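Local coordinates for rifamycin polyketide synthase (Amycolatopsis mediterranei, PDB 4LN9), which probably catalyses the dehydration of a polyketide intermediate in the last module of the rifamycin assembly line, as its dehydratase domain, at residues L31-A36 and A43-P48; V88-E93 and V118-G123; A94-L99 and G129-D134. All coordinates share one frame; numbering follows the deposited sequence.

Contact 1. Residues L31-A36 and A43-P48; sequences LGLAGA and AVVQLP
Leu33 lies across Ala43, Val44 and Val45, and its side chain touches each of the three in turn. CB lies 3.7 Å from Val44 O. With CG anti to the carbonyl carbon and beside the backbone N (chi1 -52°), the side chain then runs out over the face that holds Ala43 and Val45. CD2 does the touching at the tip: it settles 3.8 Å from Val45 CB and, on its other flank, 3.9 Å from Ala43 CB, so that the leucine tip bridges two residues that are neighbours on one side of their strand. Beneath it the backbones form an antiparallel beta hairpin, strands 34-38 and 41-47, which lies at one end of the strand order in the double hotdog fold of this dehydratase. Within 31-36 and 43-48, Ala34 and Val44 form an antiparallel hydrogen-bonded pair, and backbone bonding between Ala36 and Gly42 continues the pairing toward the turn. Ala34 N donates a hydrogen bond to Val44 O at 3.1 Å, and Val44 N donates one to Ala34 O at 3.0 Å. Ala34 O is also approached by the CA-H of Ala43, CA to O 3.3 Å. On the other face, Val44 CG1 is set between the backbone N and the carbonyl carbon (chi1 51°) and meets Ala34 CB at 3.8 Å. Strand 52-59 takes the far edge of strand 41-47, Phe55 packing on Val44. Thr56 of the second subunit packs on Leu33, and its OG1 is hydrogen-bonded to Leu31 O.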
loop_
_atom_site.group_PDB
_atom_site.type_symbol
_atom_site.label_atom_id
_atom_site.label_comp_id
_atom_site.label_asym_id
_atom_site.label_seq_id
_atom_site.Cartn_x
_atom_site.Cartn_y
_atom_site.Cartn_z
ATOM N N LEU A 31 0.569 -10.198 -5.490
ATOM C CA LEU A 31 -0.087 -9.714 -4.284
ATOM C C LEU A 31 -0.956 -8.493 -4.575
ATOM O O LEU A 31 -1.552 -7.918 -3.664
ATOM C CB LEU A 31 0.955 -9.370 -3.219
ATOM C CG LEU A 31 1.727 -10.553 -2.632
ATOM C CD1 LEU A 31 2.934 -10.071 -1.842
ATOM C CD2 LEU A 31 0.808 -11.395 -1.758
ATOM N N GLY A 32 -0.929 -8.028 -5.822
ATOM C CA GLY A 32 -1.726 -6.868 -6.220
ATOM C C GLY A 32 -1.028 -5.533 -6.010
ATOM O O GLY A 32 -1.682 -4.507 -5.822
ATOM N N LEU A 33 0.300 -5.539 -6.052
ATOM C CA LEU A 33 1.056 -4.294 -6.078
ATOM C C LEU A 33 1.969 -4.277 -7.299
ATOM O O LEU A 33 1.856 -5.133 -8.175
ATOM C CB LEU A 33 1.870 -4.129 -4.789
ATOM C CG LEU A 33 1.115 -4.284 -3.465
ATOM C CD1 LEU A 33 1.202 -5.720 -2.966
ATOM C CD2 LEU A 33 1.651 -3.318 -2.419
ATOM N N ALA A 34 2.741 -3.198 -7.446
ATOM C CA ALA A 34 3.779 -3.150 -8.474
ATOM C C ALA A 34 5.130 -3.266 -7.783
ATOM O O ALA A 34 5.258 -2.902 -6.615
ATOM C CB ALA A 34 3.686 -1.836 -9.246
ATOM N N GLY A 35 6.138 -3.766 -8.488
ATOM C CA GLY A 35 7.505 -3.729 -7.966
ATOM C C GLY A 35 8.088 -2.329 -8.021
ATOM O O GLY A 35 7.830 -1.585 -8.967
ATOM N N ALA A 36 8.846 -1.950 -6.996
ATOM C CA ALA A 36 9.429 -0.612 -6.938
ATOM C C ALA A 36 10.669 -0.496 -7.827
ATOM O O ALA A 36 11.104 0.606 -8.161
ATOM C CB ALA A 36 9.764 -0.238 -5.501
ATOM N N ALA A 43 7.764 -2.552 -2.789
ATOM C CA ALA A 43 6.555 -2.443 -3.590
ATOM C C ALA A 43 6.035 -1.015 -3.579
ATOM O O ALA A 43 6.405 -0.218 -2.721
ATOM C CB ALA A 43 5.491 -3.403 -3.079
ATOM N N VAL A 44 5.318 -0.650 -4.639
ATOM C CA VAL A 44 4.560 0.595 -4.640
ATOM C C VAL A 44 3.112 0.262 -4.958
ATOM O O VAL A 44 2.841 -0.652 -5.737
ATOM C CB VAL A 44 5.101 1.576 -5.701
ATOM C CG1 VAL A 44 5.223 0.885 -7.051
ATOM C CG2 VAL A 44 4.206 2.802 -5.801
ATOM N N VAL A 45 2.178 0.917 -4.282
ATOM C CA VAL A 45 0.794 0.831 -4.717
ATOM C C VAL A 45 0.104 2.180 -4.681
ATOM O O VAL A 45 0.418 3.022 -3.840
ATOM C CB VAL A 45 -0.011 -0.199 -3.905
ATOM C CG1 VAL A 45 -0.251 0.309 -2.491
ATOM C CG2 VAL A 45 -1.328 -0.507 -4.601
ATOM N N GLN A 46 -0.644 2.471 -5.738
ATOM C CA GLN A 46 -1.418 3.698 -5.772
ATOM C C GLN A 46 -2.566 3.630 -4.778
ATOM O O GLN A 46 -3.020 2.546 -4.411
ATOM C CB GLN A 46 -1.946 3.948 -7.180
ATOM C CG GLN A 46 -0.844 4.083 -8.215
ATOM C CD GLN A 46 -1.379 4.118 -9.629
ATOM O OE1 GLN A 46 -1.608 3.076 -10.242
ATOM N NE2 GLN A 46 -1.592 5.319 -10.151
ATOM N N LEU A 47 -2.980 4.794 -4.290
ATOM C CA LEU A 47 -4.094 4.890 -3.360
ATOM C C LEU A 47 -5.219 5.724 -3.971
ATOM O O LEU A 47 -5.286 6.934 -3.757
ATOM C CB LEU A 47 -3.631 5.505 -2.035
ATOM C CG LEU A 47 -2.516 4.762 -1.293
ATOM C CD1 LEU A 47 -2.034 5.571 -0.098
ATOM C CD2 LEU A 47 -2.985 3.382 -0.853
ATOM N N PRO A 48 -6.026 5.094 -4.839
ATOM C CA PRO A 48 -7.045 5.775 -5.637
ATOM C C PRO A 48 -7.981 6.601 -4.763
ATOM O O PRO A 48 -8.597 7.553 -5.243
ATOM C CB PRO A 48 -7.822 4.623 -6.282
ATOM C CG PRO A 48 -6.882 3.463 -6.273
ATOM C CD PRO A 48 -6.023 3.636 -5.052
#

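Contact 2. Residues V88-E93 and V118-G123; sequences VRAGDE and VQVALG
Arg89 NH1 reaches Glu93 OE1 in a 2.6 Å salt bridge on the same helix whose Ala90 packs against Val120 and Leu122 of the strand. The bond is short and nearly straight, 176° at the hydrogen, and the carboxylate oxygen lies within 1° of the guanidinium plane, so the arginine offers an edge N-H and keeps its flat group aligned with the acid one helical turn on. The other terminal nitrogen, NH2, is bonded to Ala36 O, so the guanidinium is gripped through both terminal nitrogens and its rotation is restrained. Glu93 sets out toward the strand from its CB, but its carboxylate turns away to meet the arginine. This is the hotdog layout, with helix 80-93 as the sausage laid across a curved antiparallel sheet; here the axis of 88-93 passes 8.9 Å from that of strand 118-122, at 42° between their directions. Ala90 is the small side chain turned to the strand. Its CB touches a single methyl, Val120 CG1, at 3.8 Å. That methyl stands anti to the backbone N of its own residue and projects from the sheet to the helix. Two residues on, Leu122 extends the same side of the strand, its CD2 coming to 3.5 Å from Ala90 O and 4.3 Å from Gly91 CA, so the leucine tip lies against the helix backbone at Ala90 and Gly91. Phe55 of strand 52-59 touches Ala90 as well, and Val133 of strand 131-139 packs on both Val120 and Leu122.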
loop_
_atom_site.group_PDB
_atom_site.type_symbol
_atom_site.label_atom_id
_atom_site.label_comp_id
_atom_site.label_asym_id
_atom_site.label_seq_id
_atom_site.Cartn_x
_atom_site.Cartn_y
_atom_site.Cartn_z
ATOM N N VAL A 88 12.687 11.265 -3.018
ATOM C CA VAL A 88 12.743 11.670 -4.411
ATOM C C VAL A 88 12.309 10.561 -5.370
ATOM O O VAL A 88 11.610 10.830 -6.347
ATOM C CB VAL A 88 14.126 12.213 -4.800
ATOM C CG1 VAL A 88 14.214 12.402 -6.307
ATOM C CG2 VAL A 88 14.397 13.522 -4.069
ATOM N N ARG A 89 12.534 9.305 -4.982
ATOM C CA ARG A 89 12.022 8.177 -5.764
ATOM C C ARG A 89 10.498 8.144 -5.760
ATOM O O ARG A 89 9.869 7.925 -6.794
ATOM C CB ARG A 89 12.582 6.842 -5.257
ATOM C CG ARG A 89 11.890 5.614 -5.841
ATOM C CD ARG A 89 12.174 5.452 -7.329
ATOM N NE ARG A 89 11.618 4.213 -7.874
ATOM C CZ ARG A 89 10.401 4.106 -8.400
ATOM N NH1 ARG A 89 9.595 5.158 -8.431
ATOM N NH2 ARG A 89 9.988 2.947 -8.893
ATOM N N ALA A 90 9.908 8.407 -4.599
ATOM C CA ALA A 90 8.454 8.440 -4.477
ATOM C C ALA A 90 7.876 9.586 -5.305
ATOM O O ALA A 90 6.950 9.393 -6.093
ATOM C CB ALA A 90 8.052 8.582 -3.017
ATOM N N GLY A 91 8.424 10.781 -5.106
ATOM C CA GLY A 91 8.016 11.952 -5.873
ATOM C C GLY A 91 8.074 11.717 -7.368
ATOM O O GLY A 91 7.159 12.096 -8.100
ATOM N N ASP A 92 9.137 11.063 -7.826
ATOM C CA ASP A 92 9.296 10.802 -9.252
ATOM C C ASP A 92 8.228 9.868 -9.815
ATOM O O ASP A 92 7.810 10.018 -10.963
ATOM C CB ASP A 92 10.694 10.272 -9.572
ATOM C CG ASP A 92 11.108 10.562 -11.003
ATOM O OD1 ASP A 92 10.960 11.725 -11.437
ATOM O OD2 ASP A 92 11.415 9.599 -11.738
ATOM N N GLU A 93 7.775 8.921 -8.997
ATOM C CA GLU A 93 6.661 8.049 -9.362
ATOM C C GLU A 93 5.434 8.862 -9.770
ATOM O O GLU A 93 4.685 8.467 -10.663
ATOM C CB GLU A 93 6.312 7.114 -8.199
ATOM C CG GLU A 93 5.329 6.008 -8.551
ATOM C CD GLU A 93 5.946 4.937 -9.433
ATOM O OE1 GLU A 93 7.191 4.831 -9.461
ATOM O OE2 GLU A 93 5.187 4.221 -10.120
ATOM N N VAL A 118 9.530 -0.454 6.449
ATOM C CA VAL A 118 9.620 0.961 6.099
ATOM C C VAL A 118 8.510 1.374 5.144
ATOM O O VAL A 118 8.066 0.584 4.311
ATOM C CB VAL A 118 10.985 1.319 5.479
ATOM C CG1 VAL A 118 11.019 2.791 5.091
ATOM C CG2 VAL A 118 12.109 0.995 6.453
ATOM N N GLN A 119 8.016 2.592 5.312
ATOM C CA GLN A 119 6.969 3.077 4.439
ATOM C C GLN A 119 7.214 4.512 4.000
ATOM O O GLN A 119 7.535 5.374 4.816
ATOM C CB GLN A 119 5.606 2.949 5.112
ATOM C CG GLN A 119 4.450 3.159 4.152
ATOM C CD GLN A 119 3.108 2.970 4.820
ATOM O OE1 GLN A 119 2.334 3.917 4.957
ATOM N NE2 GLN A 119 2.796 1.731 5.186
ATOM N N VAL A 120 7.104 4.753 2.698
ATOM C CA VAL A 120 7.123 6.113 2.185
ATOM C C VAL A 120 5.740 6.491 1.690
ATOM O O VAL A 120 5.200 5.857 0.784
ATOM C CB VAL A 120 8.133 6.274 1.034
ATOM C CG1 VAL A 120 8.342 7.747 0.716
ATOM C CG2 VAL A 120 9.452 5.608 1.396
ATOM N N ALA A 121 5.133 7.468 2.353
ATOM C CA ALA A 121 3.773 7.863 2.029
ATOM C C ALA A 121 3.742 9.196 1.295
ATOM O O ALA A 121 4.151 10.226 1.832
ATOM C CB ALA A 121 2.917 7.920 3.286
ATOM N N LEU A 122 3.129 9.180 0.116
ATOM C CA LEU A 122 3.009 10.362 -0.723
ATOM C C LEU A 122 1.547 10.786 -0.788
ATOM O O LEU A 122 0.691 10.018 -1.226
ATOM C CB LEU A 122 3.516 10.055 -2.134
ATOM C CG LEU A 122 3.793 11.252 -3.043
ATOM C CD1 LEU A 122 4.873 12.140 -2.444
ATOM C CD2 LEU A 122 4.190 10.786 -4.435
ATOM N N GLY A 123 1.258 11.992 -0.309
ATOM C CA GLY A 123 -0.113 12.489 -0.272
ATOM C C GLY A 123 -0.629 12.847 -1.651
ATOM O O GLY A 123 0.124 12.848 -2.626
#

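Contact 3. Residues A94-L99 and G129-D134; sequences AGCPVL and GSRTVD
A Schellman motif ends the hotdog helix 80-93, and the turn it makes places Ala94 and Cys96 against Arg131 at the start of strand 131-139. Gly95, at positive phi, is the C-prime residue: Cys96 N turns back to Gly91 O and Gly95 N to Asp92 O, after which the chain heads for strand 98-104. Two side chains of this turn meet the arginine. Ala94 CB lies over one face of the guanidinium, 3.5 Å above its plane and offset toward the rim, with NE as its nearest atom. Cys96 SG comes from another direction, at the edge and near the plane of the same group. Its place owes much to the sulfur being anti to the carbonyl carbon (chi1 -76°), beside the backbone N, which turns it to the arginine stem. There it lies 3.9 Å from Arg131 CD, alongside an aliphatic chain that runs extended from CG to NE.

The polar end of the arginine is served from elsewhere. NH1 is bonded to the carbonyl oxygens of Asp51 and Gly123, so it ties two loops beside the sheet together. NE, by contrast, is buried under the alanine methyl and has no partner in the model. Leu122 of strand 116-122 touches both Ala94 and Arg131, joining the helix end to the neighbouring strand. The loop before strand 131-139 also meets the sulfur: Gly129, at positive phi, presents its carbonyl oxygen, and Cys96 SG stands 3.2 Å from Gly129 O.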
loop_
_atom_site.group_PDB
_atom_site.type_symbol
_atom_site.label_atom_id
_atom_site.label_comp_id
_atom_site.label_asym_id
_atom_site.label_seq_id
_atom_site.Cartn_x
_atom_site.Cartn_y
_atom_site.Cartn_z
ATOM N N ALA A 94 5.238 10.003 -9.115
ATOM C CA ALA A 94 4.024 10.791 -9.299
ATOM C C ALA A 94 4.293 12.079 -10.072
ATOM O O ALA A 94 3.485 13.006 -10.044
ATOM C CB ALA A 94 3.385 11.102 -7.954
ATOM N N GLY A 95 5.456 12.158 -10.711
ATOM C CA GLY A 95 5.817 13.339 -11.495
ATOM C C GLY A 95 6.027 14.575 -10.637
ATOM O O GLY A 95 5.775 15.700 -11.076
ATOM N N CYS A 96 6.491 14.357 -9.410
ATOM C CA CYS A 96 6.901 15.434 -8.512
ATOM C C CYS A 96 8.323 15.196 -8.027
ATOM O O CYS A 96 8.530 14.887 -6.856
ATOM C CB CYS A 96 5.995 15.464 -7.279
ATOM S SG CYS A 96 4.349 16.156 -7.547
ATOM N N PRO A 97 9.312 15.374 -8.914
ATOM C CA PRO A 97 10.673 14.944 -8.601
ATOM C C PRO A 97 11.446 15.906 -7.690
ATOM O O PRO A 97 12.499 15.535 -7.170
ATOM C CB PRO A 97 11.334 14.861 -9.977
ATOM C CG PRO A 97 10.604 15.872 -10.796
ATOM C CD PRO A 97 9.182 15.844 -10.305
ATOM N N VAL A 98 10.943 17.123 -7.501
ATOM C CA VAL A 98 11.697 18.138 -6.762
ATOM C C VAL A 98 11.417 18.085 -5.266
ATOM O O VAL A 98 10.265 18.164 -4.837
ATOM C CB VAL A 98 11.415 19.559 -7.286
ATOM C CG1 VAL A 98 12.138 20.593 -6.435
ATOM C CG2 VAL A 98 11.836 19.675 -8.744
ATOM N N LEU A 99 12.476 17.942 -4.473
ATOM C CA LEU A 99 12.345 17.934 -3.020
ATOM C C LEU A 99 12.382 19.354 -2.458
ATOM O O LEU A 99 13.449 19.904 -2.187
ATOM C CB LEU A 99 13.423 17.053 -2.374
ATOM C CG LEU A 99 13.272 16.736 -0.879
ATOM C CD1 LEU A 99 11.877 16.213 -0.569
ATOM C CD2 LEU A 99 14.334 15.746 -0.423
ATOM N N GLY A 129 0.019 21.292 -7.156
ATOM C CA GLY A 129 0.536 19.993 -7.582
ATOM C C GLY A 129 1.559 19.420 -6.618
ATOM O O GLY A 129 2.088 18.329 -6.832
ATOM N N SER A 130 1.841 20.165 -5.555
ATOM C CA SER A 130 2.742 19.695 -4.510
ATOM C C SER A 130 2.110 18.563 -3.705
ATOM O O SER A 130 0.891 18.512 -3.538
ATOM C CB SER A 130 3.127 20.850 -3.584
ATOM O OG SER A 130 1.993 21.344 -2.890
ATOM N N ARG A 131 2.938 17.620 -3.265
ATOM C CA ARG A 131 2.470 16.512 -2.439
ATOM C C ARG A 131 3.282 16.435 -1.151
ATOM O O ARG A 131 4.494 16.647 -1.165
ATOM C CB ARG A 131 2.596 15.190 -3.199
ATOM C CG ARG A 131 1.896 15.156 -4.549
ATOM C CD ARG A 131 2.187 13.835 -5.251
ATOM N NE ARG A 131 1.436 13.683 -6.496
ATOM C CZ ARG A 131 0.372 12.898 -6.631
ATOM N NH1 ARG A 131 -0.135 12.279 -5.573
ATOM N NH2 ARG A 131 -0.218 12.774 -7.812
ATOM N N THR A 132 2.627 16.093 -0.048
ATOM C CA THR A 132 3.353 15.756 1.170
ATOM C C THR A 132 4.040 14.406 1.018
ATOM O O THR A 132 3.558 13.528 0.302
ATOM C CB THR A 132 2.422 15.697 2.390
ATOM O OG1 THR A 132 1.362 14.769 2.132
ATOM C CG2 THR A 132 1.834 17.069 2.678
ATOM N N VAL A 133 5.185 14.258 1.674
ATOM C CA VAL A 133 5.840 12.963 1.773
ATOM C C VAL A 133 6.260 12.708 3.219
ATOM O O VAL A 133 6.594 13.647 3.944
ATOM C CB VAL A 133 7.062 12.871 0.832
ATOM C CG1 VAL A 133 8.074 13.958 1.158
ATOM C CG2 VAL A 133 7.699 11.493 0.913
ATOM N N ASP A 134 5.960 11.505 3.707
ATOM C CA ASP A 134 6.353 11.115 5.059
ATOM C C ASP A 134 7.047 9.762 5.008
ATOM O O ASP A 134 6.688 8.909 4.197
ATOM C CB ASP A 134 5.125 11.033 5.971
ATOM C CG ASP A 134 4.512 12.393 6.253
ATOM O OD1 ASP A 134 4.986 13.081 7.183
ATOM O OD2 ASP A 134 3.488 12.725 5.616
#

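Overall arrangement
From the N terminus, contact 1 closes first, pairing the two strands of a tight hairpin across the short turn between them. Further along the chain, beyond strand 52-59, contact 2 opens in the last turns of helix 80-93 and contact 3 just after it, on the way into strand 98-104. Contact 2 closes on strand 116-122 before contact 3 closes on strand 131-139, so their loops cross rather than nest; these two strands are neighbours, and the backbone bond from Ala121 N to Asp134 O lies between them. Contact 1 stays in series with both. Its centre lies about 12 Å from that of contact 2, and the two touch, hairpin to helix. All three contacts also touch the second subunit.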